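Local coordinates for cellulase (Xanthomonas axonopodis pv. citri, PDB 4W7W), which probably hydrolyses beta-1,4-glucosidic bonds in cellulose, as other glycoside hydrolase family 5 cellulases do, and binds cello-oligosaccharides in a cleft on its (beta/alpha)8 barrel, at residues N28-E33 / T297-G302; T65-F70 / I106-N111; K102-L107 / A146-L151; H110-Y115 / L151-N156. All blocks are in the same frame, centred on the assembly; numbering follows the deposited sequence.

How the interactions relate
Three of the four contacts join neighbouring strands of one parallel eight-stranded barrel, and the fourth joins the loops that follow two of them. Interactions 2 and 3 share strand 104-109, one on each side of it. Interaction 1 closes the barrel between its first and last strands, and it meets interaction 2 through Asn28 OD1 and Arg67 NH1. All lie largely buried, though interactions 3 and 4 include partly exposed residues. Their chemistry changes along the barrel: in interaction 3 the side chains meet one another through apolar groups, whereas interaction 2 brings in a stacked Arg-Asp pair. Interactions 1 and 4 end in polar and aromatic groups that meet bound glucose.

Interaction 1. Residues N28-E33 / T297-G302. With BGC (beta-D-glucopyranose), chain B.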
# COMPACT_ATOMS: atom_id res chain seq x y z
N ASN A 28 3.29 1.58 7.12
CA ASN A 28 3.59 2.63 6.15
C ASN A 28 4.48 3.68 6.81
O ASN A 28 4.15 4.17 7.90
CB ASN A 28 2.30 3.33 5.69
CG ASN A 28 1.51 2.51 4.71
OD1 ASN A 28 1.66 2.70 3.51
ND2 ASN A 28 0.66 1.60 5.20
N LEU A 29 5.59 4.03 6.17
CA LEU A 29 6.40 5.18 6.58
C LEU A 29 6.05 6.30 5.62
O LEU A 29 6.55 6.36 4.51
CB LEU A 29 7.89 4.89 6.60
CG LEU A 29 8.33 3.88 7.65
CD1 LEU A 29 9.84 3.63 7.62
CD2 LEU A 29 7.93 4.30 9.05
N SER A 30 5.10 7.12 6.06
CA SER A 30 4.53 8.22 5.28
C SER A 30 5.37 9.48 5.39
O SER A 30 5.93 9.77 6.45
CB SER A 30 3.10 8.47 5.78
OG SER A 30 2.52 9.65 5.25
N GLY A 31 5.42 10.23 4.29
CA GLY A 31 6.11 11.51 4.27
C GLY A 31 6.59 11.92 2.91
O GLY A 31 6.70 13.11 2.64
N ALA A 32 6.93 10.97 2.06
CA ALA A 32 7.51 11.32 0.76
C ALA A 32 6.42 11.74 -0.22
O ALA A 32 6.71 12.34 -1.27
CB ALA A 32 8.35 10.19 0.19
N GLU A 33 5.18 11.39 0.11
CA GLU A 33 4.00 11.70 -0.69
C GLU A 33 3.28 12.96 -0.22
O GLU A 33 2.25 13.33 -0.80
CB GLU A 33 3.04 10.50 -0.71
CG GLU A 33 2.08 10.35 0.46
CD GLU A 33 2.66 9.97 1.81
OE1 GLU A 33 3.90 9.94 1.99
OE2 GLU A 33 1.84 9.70 2.70
N THR A 297 0.11 -3.83 6.22
CA THR A 297 0.88 -2.66 6.65
C THR A 297 -0.08 -1.61 7.17
O THR A 297 -0.94 -1.10 6.47
CB THR A 297 1.78 -2.08 5.53
OG1 THR A 297 1.09 -2.00 4.27
CG2 THR A 297 3.02 -2.93 5.32
N TRP A 298 0.10 -1.27 8.44
CA TRP A 298 -0.69 -0.27 9.15
C TRP A 298 -0.46 1.13 8.57
O TRP A 298 0.67 1.48 8.22
CB TRP A 298 -0.25 -0.28 10.60
CG TRP A 298 -0.80 0.80 11.47
CD1 TRP A 298 -0.29 2.05 11.65
CD2 TRP A 298 -1.98 0.73 12.27
NE1 TRP A 298 -1.05 2.75 12.54
CE2 TRP A 298 -2.10 1.97 12.94
CE3 TRP A 298 -2.92 -0.26 12.52
CZ2 TRP A 298 -3.12 2.22 13.87
CZ3 TRP A 298 -3.93 -0.00 13.43
CH2 TRP A 298 -4.02 1.23 14.09
N TRP A 299 -1.50 1.94 8.54
CA TRP A 299 -1.40 3.35 8.20
C TRP A 299 -1.55 4.15 9.49
O TRP A 299 -2.63 4.16 10.06
CB TRP A 299 -2.49 3.77 7.20
CG TRP A 299 -2.27 5.20 6.78
CD1 TRP A 299 -2.68 6.31 7.45
CD2 TRP A 299 -1.46 5.65 5.71
NE1 TRP A 299 -2.20 7.44 6.83
CE2 TRP A 299 -1.43 7.06 5.76
CE3 TRP A 299 -0.74 5.00 4.71
CZ2 TRP A 299 -0.73 7.82 4.83
CZ3 TRP A 299 -0.02 5.76 3.80
CH2 TRP A 299 -0.02 7.15 3.86
N ALA A 300 -0.51 4.83 9.99
CA ALA A 300 0.83 4.97 9.42
C ALA A 300 1.79 5.40 10.52
O ALA A 300 1.40 5.77 11.63
CB ALA A 300 0.84 6.03 8.33
N ALA A 301 3.07 5.38 10.16
CA ALA A 301 4.11 6.05 10.92
C ALA A 301 4.81 7.04 10.00
O ALA A 301 4.27 7.42 8.96
CB ALA A 301 5.04 5.03 11.55
N GLY A 302 5.99 7.46 10.40
CA GLY A 302 6.66 8.59 9.77
C GLY A 302 6.70 9.78 10.70
O GLY A 302 5.84 9.93 11.57
C2 BGC B . -4.11 11.74 5.92
C3 BGC B . -3.62 13.08 5.37
C4 BGC B . -2.21 13.00 4.78
C5 BGC B . -2.09 11.79 3.87
C6 BGC B . -0.64 11.55 3.46
C1 BGC B . -3.92 10.64 4.89
O1 BGC B . -4.26 9.35 5.43
O2 BGC B . -5.49 11.83 6.29
O3 BGC B . -3.69 14.06 6.41
O4 BGC B . -1.94 14.14 3.97
O5 BGC B . -2.55 10.61 4.53
O6 BGC B . -0.65 10.55 2.47
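Asn28 grips Trp298 O twice. Its backbone N donates nearly in line with the carbonyl, at 2.8 Å from Trp298 O. The side-chain ND2 reaches the same Trp298 O at 3.0 Å from above the carbonyl plane, 65° out of it, although the oxygen lies in the plane of the amide. With CG beside the backbone N (chi1 -77°), the amide is directed at the other strand; Arg67 NH1 bonds its OD1 and Gly265 O also accepts from ND2, which together would fix its rotation. The amide crosses the Trp299 side chain with the planes 53° apart, CG lying 3.4 Å from Trp299 CE3. Strands 24-29 and 293-301 are the first and last of the barrel, so their parallel pairing closes it. Ala301 N donates to Asn28 O at 2.8 Å, and Ser30 N to Ala301 O at 3.0 Å. Between Trp299 and Ala300 runs a cis peptide that does not precede proline, as in many enzymes of this family, and Ala300 CB covers the rim of one face of the indole. At the edge of that ring, Glu33 OE2 lies 3.4 Å from Trp299 CH2. BGC (chain B) O6 donates to Glu33 OE2 at 2.6 Å, while Gly31 N holds Glu33 OE1.

Interaction 2. Residues T65-F70 / I106-N111; sequences TIRLPF and ILDLHN
Arg67 crosses from its own strand over Ile106 to Asp108. Its CB stands beside that of Ile106, its partner in the parallel pairing, and Arg67 CG touches both Asp108 CB, at 3.9 Å, and Ile106 CG2. The chain leaves anti to the backbone N (chi1 -177°) and stays extended to NE, which passes 3.8 Å from Asp108 CB. This brings the guanidinium flat over the carboxylate, their planes 13° apart, with Asp108 OD2 above its centre at 3.3 Å from CZ. NH1 forms a salt bridge with OD2 of Asp108 that is one of charge alone, since no N-H points at the oxygen. NH1 has further partners in Asn28 (hydrogen bond) and Glu266 (salt bridge), NH2 in Asn153 (hydrogen bond) and Glu222 (salt bridge).

Asp108 OD2 instead receives His110 ND1 on its syn lone pair at 2.6 Å, close to the imidazole plane, which would hold the ring from turning. Pro69 lies alongside that ring, and its CG comes 3.3 Å from Asp108 OD2. Facing the helices, the Phe70 ring covers Asp108 O and Leu109 CA, while its CE2 meets Leu109 CD1 at 3.7 Å and its edge meets Leu107 CB.

Five backbone bonds, from Ile106 N to Ile66 O through His110 N to Phe70 O, alternate between the strands. Connected through helix 85-100, the two strands form a beta-alpha-beta unit of the (beta/alpha)8 barrel, with the Arg-Asp-His cluster inside it and leading up to the sugar-binding cleft.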
# COMPACT_ATOMS: atom_id res chain seq x y z
N THR A 65 8.21 -5.51 7.35
CA THR A 65 7.77 -4.92 6.09
C THR A 65 7.49 -3.44 6.27
O THR A 65 6.83 -3.04 7.23
CB THR A 65 6.50 -5.61 5.57
OG1 THR A 65 6.77 -7.01 5.40
CG2 THR A 65 6.06 -5.08 4.22
N ILE A 66 8.01 -2.65 5.34
CA ILE A 66 7.74 -1.22 5.30
C ILE A 66 7.09 -0.89 3.96
O ILE A 66 7.64 -1.24 2.90
CB ILE A 66 9.04 -0.42 5.44
CG1 ILE A 66 9.70 -0.67 6.80
CG2 ILE A 66 8.80 1.06 5.19
CD1 ILE A 66 8.90 -0.27 8.01
N ARG A 67 5.93 -0.24 4.01
CA ARG A 67 5.34 0.34 2.80
C ARG A 67 5.78 1.79 2.71
O ARG A 67 5.66 2.53 3.69
CB ARG A 67 3.81 0.19 2.82
CG ARG A 67 3.12 0.71 1.56
CD ARG A 67 1.69 0.21 1.50
NE ARG A 67 0.92 0.63 0.33
CZ ARG A 67 0.04 1.62 0.30
NH1 ARG A 67 -0.11 2.46 1.31
NH2 ARG A 67 -0.73 1.75 -0.76
N LEU A 68 6.33 2.16 1.55
CA LEU A 68 6.94 3.45 1.33
C LEU A 68 6.20 4.21 0.23
O LEU A 68 6.46 4.03 -0.96
CB LEU A 68 8.40 3.28 0.93
CG LEU A 68 9.18 4.58 0.77
CD1 LEU A 68 9.45 5.21 2.13
CD2 LEU A 68 10.48 4.34 0.02
N PRO A 69 5.25 5.07 0.63
CA PRO A 69 4.61 5.96 -0.34
C PRO A 69 5.61 6.92 -0.96
O PRO A 69 6.45 7.49 -0.26
CB PRO A 69 3.61 6.75 0.52
CG PRO A 69 3.31 5.84 1.68
CD PRO A 69 4.63 5.18 1.97
N PHE A 70 5.49 7.14 -2.26
CA PHE A 70 6.20 8.21 -2.94
C PHE A 70 5.38 8.60 -4.16
O PHE A 70 4.43 7.90 -4.55
CB PHE A 70 7.63 7.83 -3.32
CG PHE A 70 7.70 6.68 -4.28
CD1 PHE A 70 7.72 5.41 -3.79
CD2 PHE A 70 7.71 6.88 -5.64
CE1 PHE A 70 7.76 4.32 -4.61
CE2 PHE A 70 7.73 5.79 -6.50
CZ PHE A 70 7.77 4.51 -5.98
N ILE A 106 7.96 -2.18 0.28
CA ILE A 106 6.93 -2.00 -0.75
C ILE A 106 7.07 -0.60 -1.33
O ILE A 106 6.91 0.40 -0.62
CB ILE A 106 5.51 -2.20 -0.22
CG1 ILE A 106 5.32 -3.59 0.38
CG2 ILE A 106 4.50 -1.91 -1.32
CD1 ILE A 106 4.10 -3.70 1.26
N LEU A 107 7.35 -0.54 -2.63
CA LEU A 107 7.37 0.73 -3.35
C LEU A 107 5.94 1.07 -3.70
O LEU A 107 5.35 0.42 -4.58
CB LEU A 107 8.22 0.59 -4.61
CG LEU A 107 9.67 0.22 -4.37
CD1 LEU A 107 10.43 0.18 -5.69
CD2 LEU A 107 10.35 1.15 -3.37
N ASP A 108 5.36 2.03 -2.98
CA ASP A 108 3.95 2.42 -3.17
C ASP A 108 3.89 3.68 -4.00
O ASP A 108 4.18 4.77 -3.51
CB ASP A 108 3.28 2.64 -1.80
CG ASP A 108 2.06 3.52 -1.84
OD1 ASP A 108 1.38 3.60 -2.88
OD2 ASP A 108 1.83 4.14 -0.77
N LEU A 109 3.53 3.52 -5.27
CA LEU A 109 3.29 4.65 -6.16
C LEU A 109 1.97 5.29 -5.72
O LEU A 109 0.89 4.79 -6.03
CB LEU A 109 3.23 4.20 -7.62
CG LEU A 109 3.31 5.34 -8.63
CD1 LEU A 109 4.72 5.90 -8.71
CD2 LEU A 109 2.87 4.84 -10.00
N HIS A 110 2.06 6.35 -4.92
CA HIS A 110 0.95 6.76 -4.08
C HIS A 110 0.08 7.80 -4.79
O HIS A 110 0.03 8.96 -4.39
CB HIS A 110 1.47 7.26 -2.74
CG HIS A 110 0.45 7.25 -1.65
ND1 HIS A 110 0.25 6.15 -0.84
CD2 HIS A 110 -0.40 8.20 -1.20
CE1 HIS A 110 -0.67 6.44 0.06
NE2 HIS A 110 -1.08 7.68 -0.13
N ASN A 111 -0.59 7.35 -5.87
CA ASN A 111 -1.09 8.30 -6.86
C ASN A 111 -2.56 8.27 -7.20
O ASN A 111 -2.99 9.11 -7.99
CB ASN A 111 -0.23 8.24 -8.14
CG ASN A 111 0.91 9.19 -8.06
OD1 ASN A 111 1.89 8.94 -7.35
ND2 ASN A 111 0.76 10.34 -8.69

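Interaction 3. Residues K102-L107 / A146-L151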
# COMPACT_ATOMS: atom_id res chain seq x y z
N LYS A 102 16.57 -6.32 7.80
CA LYS A 102 15.91 -7.55 7.38
C LYS A 102 14.43 -7.33 7.09
O LYS A 102 13.57 -8.17 7.38
CB LYS A 102 16.16 -8.68 8.37
CG LYS A 102 17.64 -8.94 8.64
CD LYS A 102 17.85 -10.12 9.56
CE LYS A 102 19.30 -10.25 9.99
NZ LYS A 102 19.57 -11.53 10.70
N GLN A 103 14.14 -6.20 6.46
CA GLN A 103 12.77 -5.86 6.06
C GLN A 103 12.60 -5.87 4.55
O GLN A 103 13.53 -5.60 3.79
CB GLN A 103 12.42 -4.45 6.57
CG GLN A 103 12.30 -4.38 8.07
CD GLN A 103 12.37 -2.98 8.64
OE1 GLN A 103 13.12 -2.14 8.16
NE2 GLN A 103 11.64 -2.74 9.72
N TYR A 104 11.37 -6.13 4.16
CA TYR A 104 10.90 -5.92 2.80
C TYR A 104 10.44 -4.48 2.64
O TYR A 104 9.98 -3.86 3.60
CB TYR A 104 9.72 -6.85 2.50
CG TYR A 104 10.09 -8.31 2.55
CD1 TYR A 104 10.58 -8.96 1.42
CD2 TYR A 104 9.96 -9.04 3.73
CE1 TYR A 104 10.93 -10.30 1.46
CE2 TYR A 104 10.30 -10.38 3.77
CZ TYR A 104 10.78 -11.01 2.63
OH TYR A 104 11.12 -12.34 2.64
N LEU A 105 10.58 -3.95 1.42
CA LEU A 105 10.19 -2.59 1.11
C LEU A 105 9.18 -2.62 -0.02
O LEU A 105 9.50 -3.05 -1.13
CB LEU A 105 11.41 -1.78 0.72
CG LEU A 105 11.15 -0.28 0.53
CD1 LEU A 105 10.84 0.40 1.85
CD2 LEU A 105 12.34 0.40 -0.15
N ILE A 106 7.96 -2.18 0.28
CA ILE A 106 6.93 -2.00 -0.75
C ILE A 106 7.07 -0.60 -1.33
O ILE A 106 6.91 0.40 -0.62
CB ILE A 106 5.51 -2.20 -0.22
CG1 ILE A 106 5.32 -3.59 0.38
CG2 ILE A 106 4.50 -1.91 -1.32
CD1 ILE A 106 4.10 -3.70 1.26
N LEU A 107 7.35 -0.54 -2.63
CA LEU A 107 7.37 0.73 -3.35
C LEU A 107 5.94 1.07 -3.70
O LEU A 107 5.35 0.42 -4.58
CB LEU A 107 8.22 0.59 -4.61
CG LEU A 107 9.67 0.22 -4.37
CD1 LEU A 107 10.43 0.18 -5.69
CD2 LEU A 107 10.35 1.15 -3.37
N ALA A 146 14.25 -7.95 -1.68
CA ALA A 146 13.53 -7.23 -0.66
C ALA A 146 12.43 -6.32 -1.21
O ALA A 146 11.59 -5.86 -0.43
CB ALA A 146 14.50 -6.39 0.17
N VAL A 147 12.44 -6.04 -2.51
CA VAL A 147 11.54 -5.04 -3.06
C VAL A 147 10.25 -5.66 -3.58
O VAL A 147 10.28 -6.65 -4.32
CB VAL A 147 12.25 -4.24 -4.17
CG1 VAL A 147 11.29 -3.23 -4.78
CG2 VAL A 147 13.48 -3.53 -3.62
N ILE A 148 9.14 -5.04 -3.18
CA ILE A 148 7.79 -5.41 -3.61
C ILE A 148 7.22 -4.22 -4.37
O ILE A 148 7.42 -3.06 -3.97
CB ILE A 148 6.93 -5.75 -2.36
CG1 ILE A 148 7.50 -6.98 -1.64
CG2 ILE A 148 5.49 -5.96 -2.74
CD1 ILE A 148 6.93 -7.19 -0.25
N PHE A 149 6.53 -4.49 -5.49
CA PHE A 149 6.03 -3.41 -6.35
C PHE A 149 4.55 -3.14 -6.04
O PHE A 149 3.68 -3.94 -6.40
CB PHE A 149 6.21 -3.78 -7.82
CG PHE A 149 7.63 -4.04 -8.22
CD1 PHE A 149 8.71 -3.39 -7.67
CD2 PHE A 149 7.88 -4.94 -9.24
CE1 PHE A 149 10.00 -3.64 -8.11
CE2 PHE A 149 9.18 -5.19 -9.68
CZ PHE A 149 10.24 -4.52 -9.13
N GLY A 150 4.27 -2.02 -5.39
CA GLY A 150 2.89 -1.59 -5.11
C GLY A 150 2.38 -0.70 -6.23
O GLY A 150 2.59 0.52 -6.22
N LEU A 151 1.73 -1.32 -7.20
CA LEU A 151 1.43 -0.64 -8.47
C LEU A 151 0.79 0.72 -8.37
O LEU A 151 1.12 1.62 -9.13
CB LEU A 151 0.55 -1.52 -9.35
CG LEU A 151 1.12 -2.88 -9.73
CD1 LEU A 151 0.21 -3.52 -10.77
CD2 LEU A 151 2.57 -2.76 -10.21
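Ala146 O lies at the edge of the Tyr104 ring, near its plane and 3.7 Å from Tyr104 CD1. Ile148 CD1 approaches the same side chain obliquely and rests 3.9 Å from Tyr104 CB, while Tyr24 makes an edge-to-face contact with the ring. The second ring, Phe149, has Leu107 CD1 near its plane, 4.4 Å from Phe149 CD1, and Trp134 of helix 127-141 meets it at an inclination of about 45°.

Between these aromatic ends the strands run parallel, 104-107 beside 147-150, at a signed crossing angle of -23°. Four backbone bonds set the pairing. Ala146 O receives Leu105 N, Leu105 O receives Ile148 N, and Ile148 O receives Leu107 N at 2.9 Å. The last, from Gly150 N to Leu107 O, is more bent, at 139°. The CA-H groups of Val147 and Ile106 add contacts to Leu105 O and Ile148 O.

On the inner side of the barrel, Ile106 CG1 crosses Ile148 obliquely, reaching its CB at 3.8 Å. On the outer side, Leu107 CD1 meets Val147 CG1 at 3.6 Å, and helices 85-100 and 127-141 pack over both residues. These are the third and fourth strands of the (beta/alpha)8 barrel. The division of labour is clear: main-chain N-H and C=O groups fix which residues pair, and the side chains that meet one another across the contact do so through carbon alone, with neither charge nor polar side-chain bond between the two segments.

Interaction 4. Residues H110-Y115 / L151-N156; sequences HNYATY and LMNEPN. With BGC (beta-D-glucopyranose), chain C.
Tyr112 and Glu154 lie side by side next to the chain C glucose, whose O4 donates a 2.6 Å bond to Glu154 OE1. The carboxylate stands nearly upright to the tyrosine ring, and OE1 sits at the ring's edge, 3.7 Å from Tyr112 CE1. Glu154 OE2 is held by His224 ND1. Asn153, Glu154 and Pro155 form the Asn-Glu-Pro sequence characteristic of family 5 hydrolases, in the loop after the fourth barrel strand, and Glu154 belongs to the sugar pocket.

Behind this first shell, the Asn153 amide sits in the corner formed by two rings. It stacks on one face of His110, 10° from parallel, with ND2 3.3 Å from His110 CE1 and its CB forming a CH-pi contact with the same ring. To Tyr112 the amide is turned by 84°, and ND2 lies over the face near the rim, 3.3 Å from Tyr112 CE1. Arg67 NH2 holds Asn153 OD1, while Asp108 holds His110 ND1, so both stacked groups are tied to the barrel interior.

Further out, the loops are joined by weaker links. Tyr112 N makes a short but weak bond to Asn153 O, and Tyr112 CA-H points at Glu154 O. Ala113 CB packs on Pro155 CB at 4.0 Å. Within 110-115, the backbone N and OG1 of Thr114 both donate to Asn111 O and brace the turn. Bent at chi2 (60°), Met152 brings its sulphur against that turn, where SD lies 3.5 Å from Asn111 CB and accepts a weak 3.3 Å bond from Ala113 N.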
# COMPACT_ATOMS: atom_id res chain seq x y z
N HIS A 110 2.06 6.35 -4.92
CA HIS A 110 0.95 6.76 -4.08
C HIS A 110 0.08 7.80 -4.79
O HIS A 110 0.03 8.96 -4.39
CB HIS A 110 1.47 7.26 -2.74
CG HIS A 110 0.45 7.25 -1.65
ND1 HIS A 110 0.25 6.15 -0.84
CD2 HIS A 110 -0.40 8.20 -1.20
CE1 HIS A 110 -0.67 6.44 0.06
NE2 HIS A 110 -1.08 7.68 -0.13
N ASN A 111 -0.59 7.35 -5.87
CA ASN A 111 -1.09 8.30 -6.86
C ASN A 111 -2.56 8.27 -7.20
O ASN A 111 -2.99 9.11 -7.99
CB ASN A 111 -0.23 8.24 -8.14
CG ASN A 111 0.91 9.19 -8.06
OD1 ASN A 111 1.89 8.94 -7.35
ND2 ASN A 111 0.76 10.34 -8.69
N TYR A 112 -3.37 7.35 -6.66
CA TYR A 112 -4.82 7.42 -6.85
C TYR A 112 -5.23 7.37 -8.32
O TYR A 112 -6.27 7.91 -8.70
CB TYR A 112 -5.41 8.66 -6.16
CG TYR A 112 -5.04 8.80 -4.70
CD1 TYR A 112 -5.79 8.20 -3.73
CD2 TYR A 112 -3.92 9.53 -4.30
CE1 TYR A 112 -5.47 8.31 -2.39
CE2 TYR A 112 -3.58 9.65 -2.96
CZ TYR A 112 -4.36 9.04 -2.01
OH TYR A 112 -4.02 9.17 -0.68
N ALA A 113 -4.42 6.69 -9.13
CA ALA A 113 -4.62 6.60 -10.57
C ALA A 113 -4.63 7.96 -11.27
O ALA A 113 -5.30 8.14 -12.28
CB ALA A 113 -5.86 5.77 -10.91
N THR A 114 -3.81 8.87 -10.75
CA THR A 114 -3.64 10.19 -11.36
C THR A 114 -2.17 10.56 -11.53
O THR A 114 -1.31 10.07 -10.79
CB THR A 114 -4.32 11.31 -10.55
OG1 THR A 114 -3.61 11.52 -9.31
CG2 THR A 114 -5.76 11.01 -10.28
N TYR A 115 -1.92 11.43 -12.50
CA TYR A 115 -0.62 12.08 -12.65
C TYR A 115 -0.90 13.56 -12.85
O TYR A 115 -1.66 13.94 -13.77
CB TYR A 115 0.14 11.52 -13.84
CG TYR A 115 1.54 12.07 -13.99
CD1 TYR A 115 1.78 13.22 -14.73
CD2 TYR A 115 2.63 11.42 -13.42
CE1 TYR A 115 3.06 13.72 -14.89
CE2 TYR A 115 3.92 11.90 -13.59
CZ TYR A 115 4.13 13.05 -14.32
OH TYR A 115 5.39 13.57 -14.50
N LEU A 151 1.73 -1.32 -7.20
CA LEU A 151 1.43 -0.64 -8.47
C LEU A 151 0.79 0.72 -8.37
O LEU A 151 1.12 1.62 -9.13
CB LEU A 151 0.55 -1.52 -9.35
CG LEU A 151 1.12 -2.88 -9.73
CD1 LEU A 151 0.21 -3.52 -10.77
CD2 LEU A 151 2.57 -2.76 -10.21
N MET A 152 -0.20 0.88 -7.48
CA MET A 152 -0.91 2.15 -7.43
C MET A 152 -1.72 2.26 -6.16
O MET A 152 -2.56 1.40 -5.89
CB MET A 152 -1.88 2.28 -8.60
CG MET A 152 -2.62 3.60 -8.66
SD MET A 152 -1.57 5.06 -8.79
CE MET A 152 -0.89 4.81 -10.43
N ASN A 153 -1.53 3.33 -5.41
CA ASN A 153 -2.35 3.54 -4.24
C ASN A 153 -3.77 3.94 -4.65
O ASN A 153 -3.95 4.96 -5.31
CB ASN A 153 -1.79 4.63 -3.35
CG ASN A 153 -2.60 4.77 -2.10
OD1 ASN A 153 -2.65 3.83 -1.30
ND2 ASN A 153 -3.25 5.90 -1.91
N GLU A 154 -4.76 3.16 -4.19
CA GLU A 154 -6.18 3.56 -4.26
C GLU A 154 -6.64 4.16 -5.60
O GLU A 154 -7.12 5.30 -5.65
CB GLU A 154 -6.55 4.48 -3.10
CG GLU A 154 -6.34 3.77 -1.77
CD GLU A 154 -6.86 4.55 -0.58
OE1 GLU A 154 -7.40 5.65 -0.78
OE2 GLU A 154 -6.72 4.03 0.56
N PRO A 155 -6.53 3.40 -6.69
CA PRO A 155 -7.23 3.84 -7.90
C PRO A 155 -8.70 4.11 -7.58
O PRO A 155 -9.31 3.42 -6.78
CB PRO A 155 -7.12 2.63 -8.84
CG PRO A 155 -6.00 1.79 -8.29
CD PRO A 155 -6.05 2.02 -6.80
N ASN A 156 -9.26 5.13 -8.23
CA ASN A 156 -10.67 5.46 -8.12
C ASN A 156 -10.98 6.33 -9.33
O ASN A 156 -10.07 6.78 -10.02
CB ASN A 156 -10.95 6.20 -6.81
CG ASN A 156 -10.25 7.52 -6.72
OD1 ASN A 156 -9.05 7.61 -6.36
ND2 ASN A 156 -10.94 8.56 -7.07
C2 BGC C . -10.85 8.95 0.73
C3 BGC C . -9.36 8.73 0.56
C4 BGC C . -8.87 7.59 1.46
C5 BGC C . -9.73 6.36 1.25
C6 BGC C . -9.40 5.26 2.25
C1 BGC C . -11.58 7.64 0.52
O2 BGC C . -11.35 9.91 -0.21
O3 BGC C . -8.66 9.93 0.89
O4 BGC C . -7.48 7.32 1.22
O5 BGC C . -11.11 6.67 1.45
O6 BGC C . -10.27 4.14 2.08